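Local atomic coordinates of ESX secretion system protein EccC (Thermomonospora curvata, PDB entry 4NH0), a protein that serves as an ATPase of the type VII (ESX) secretion system, which exports EsxA and EsxB from the cell, and might be its translocase subunit. Residues L707-S712 / K886-A891. Numbering follows the deposited sequence.
Sequences LPHVGS and KTIREA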
loop_
_atom_site.group_PDB
_atom_site.type_symbol
_atom_site.label_atom_id
_atom_site.label_comp_id
_atom_site.label_asym_id
_atom_site.label_seq_id
_atom_site.Cartn_x
_atom_site.Cartn_y
_atom_site.Cartn_z
ATOM N N LEU A 707 -10.477 15.576 0.432
ATOM C CA LEU A 707 -10.107 15.495 -0.974
ATOM C C LEU A 707 -11.356 15.494 -1.842
ATOM O O LEU A 707 -12.364 14.890 -1.483
ATOM C CB LEU A 707 -9.279 14.239 -1.251
ATOM C CG LEU A 707 -7.765 14.327 -1.064
ATOM C CD1 LEU A 707 -7.137 12.957 -1.231
ATOM C CD2 LEU A 707 -7.167 15.310 -2.053
ATOM N N PRO A 708 -11.295 16.178 -2.990
ATOM C CA PRO A 708 -12.428 16.170 -3.917
ATOM C C PRO A 708 -12.569 14.824 -4.620
ATOM O O PRO A 708 -13.597 14.555 -5.240
ATOM C CB PRO A 708 -12.075 17.280 -4.907
ATOM C CG PRO A 708 -10.589 17.335 -4.884
ATOM C CD PRO A 708 -10.191 17.023 -3.472
ATOM N N HIS A 709 -11.541 13.988 -4.512
ATOM C CA HIS A 709 -11.545 12.676 -5.150
ATOM C C HIS A 709 -12.247 11.625 -4.296
ATOM O O HIS A 709 -12.768 10.643 -4.821
ATOM C CB HIS A 709 -10.116 12.225 -5.450
ATOM C CG HIS A 709 -9.377 13.139 -6.377
ATOM N ND1 HIS A 709 -8.875 14.358 -5.978
ATOM C CD2 HIS A 709 -9.054 13.009 -7.685
ATOM C CE1 HIS A 709 -8.274 14.940 -6.999
ATOM N NE2 HIS A 709 -8.368 14.144 -8.048
ATOM N N VAL A 710 -12.258 11.825 -2.982
ATOM C CA VAL A 710 -12.927 10.886 -2.091
ATOM C C VAL A 710 -14.380 11.292 -1.886
ATOM O O VAL A 710 -14.729 12.466 -1.998
ATOM C CB VAL A 710 -12.220 10.786 -0.725
ATOM C CG1 VAL A 710 -10.738 10.515 -0.914
ATOM C CG2 VAL A 710 -12.431 12.051 0.081
ATOM N N GLY A 711 -15.227 10.312 -1.595
ATOM C CA GLY A 711 -16.641 10.566 -1.402
ATOM C C GLY A 711 -17.125 10.093 -0.049
ATOM O O GLY A 711 -18.147 10.557 0.452
ATOM N N SER A 712 -16.384 9.163 0.545
ATOM C CA SER A 712 -16.746 8.620 1.847
ATOM C C SER A 712 -15.552 8.000 2.560
ATOM O O SER A 712 -14.754 7.289 1.955
ATOM C CB SER A 712 -17.852 7.577 1.699
ATOM O OG SER A 712 -18.070 6.894 2.919
ATOM N N LYS A 886 -5.341 20.394 1.040
ATOM C CA LYS A 886 -5.764 21.782 0.916
ATOM C C LYS A 886 -5.437 22.333 -0.467
ATOM O O LYS A 886 -6.217 23.085 -1.047
ATOM C CB LYS A 886 -5.098 22.641 1.993
ATOM C CG LYS A 886 -5.545 24.093 1.998
ATOM C CD LYS A 886 -4.710 24.927 2.955
ATOM C CE LYS A 886 -5.240 26.347 3.051
ATOM N NZ LYS A 886 -5.579 26.903 1.712
ATOM N N THR A 887 -4.280 21.943 -0.989
ATOM C CA THR A 887 -3.817 22.427 -2.283
ATOM C C THR A 887 -4.653 21.865 -3.428
ATOM O O THR A 887 -5.016 22.588 -4.355
ATOM C CB THR A 887 -2.339 22.067 -2.516
ATOM O OG1 THR A 887 -1.567 22.439 -1.369
ATOM C CG2 THR A 887 -1.801 22.785 -3.743
ATOM N N ILE A 888 -4.957 20.574 -3.356
ATOM C CA ILE A 888 -5.704 19.901 -4.412
ATOM C C ILE A 888 -7.161 20.353 -4.455
ATOM O O ILE A 888 -7.720 20.570 -5.530
ATOM C CB ILE A 888 -5.659 18.370 -4.242
ATOM C CG1 ILE A 888 -4.212 17.884 -4.173
ATOM C CG2 ILE A 888 -6.392 17.681 -5.382
ATOM C CD1 ILE A 888 -4.081 16.390 -4.000
ATOM N N ARG A 889 -7.768 20.496 -3.282
ATOM C CA ARG A 889 -9.171 20.887 -3.192
ATOM C C ARG A 889 -9.398 22.292 -3.739
ATOM O O ARG A 889 -10.332 22.525 -4.505
ATOM C CB ARG A 889 -9.660 20.808 -1.745
ATOM C CG ARG A 889 -11.158 21.021 -1.593
ATOM C CD ARG A 889 -11.593 20.988 -0.136
ATOM N NE ARG A 889 -11.183 22.185 0.591
ATOM C CZ ARG A 889 -10.149 22.236 1.424
ATOM N NH1 ARG A 889 -9.414 21.154 1.637
ATOM N NH2 ARG A 889 -9.850 23.369 2.044
ATOM N N GLU A 890 -8.535 23.222 -3.344
ATOM C CA GLU A 890 -8.670 24.617 -3.745
ATOM C C GLU A 890 -8.301 24.831 -5.210
ATOM O O GLU A 890 -8.612 25.871 -5.790
ATOM C CB GLU A 890 -7.807 25.509 -2.853
ATOM C CG GLU A 890 -8.287 25.589 -1.413
ATOM C CD GLU A 890 -7.379 26.433 -0.541
ATOM O OE1 GLU A 890 -6.308 26.855 -1.026
ATOM O OE2 GLU A 890 -7.737 26.677 0.631
ATOM N N ALA A 891 -7.636 23.847 -5.803
ATOM C CA ALA A 891 -7.249 23.928 -7.205
ATOM C C ALA A 891 -8.343 23.368 -8.105
ATOM O O ALA A 891 -8.337 23.586 -9.315
ATOM C CB ALA A 891 -5.945 23.192 -7.438
#
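Ile888 faces the turn at Leu707, Pro708 and His709 and meets all three residues, CG2 lying among them and CD1 on Leu707 alone. From the helix its CB lies 4.1 Å from Leu707 CD2. A chi1 of -55° sets CG1 beside the backbone N and CG2 anti to it, and CG2 runs to the edge of the His709 ring, near the ring plane and 3.7 Å from His709 CE1; Pro708 CG comes within 4.2 Å of the same methyl. The other branch extends through CG1, with chi2 at 180°, until CD1 meets Leu707 CD2 at 3.8 Å. Helix 877-891 thus packs against the loop leading into strand 710-714, an outermost strand of the mixed sheet in the second FtsK domain, a P-loop NTPase fold; Leu682 of helix 669-683, which follows the Walker A loop, also touches Ile888. One residue further along the helix, the Pro708 ring lies against the base of Arg889: Pro708 CD is 4.0 Å from Arg889 CA and also near Arg889 CB, and the two side chains cross at about a right angle. Beyond its base, Arg889 makes a long, weak ion pair through NH1 with Glu706. The buried His709 ring has its NE2 hydrogen-bonded to the carbonyl oxygen of His684.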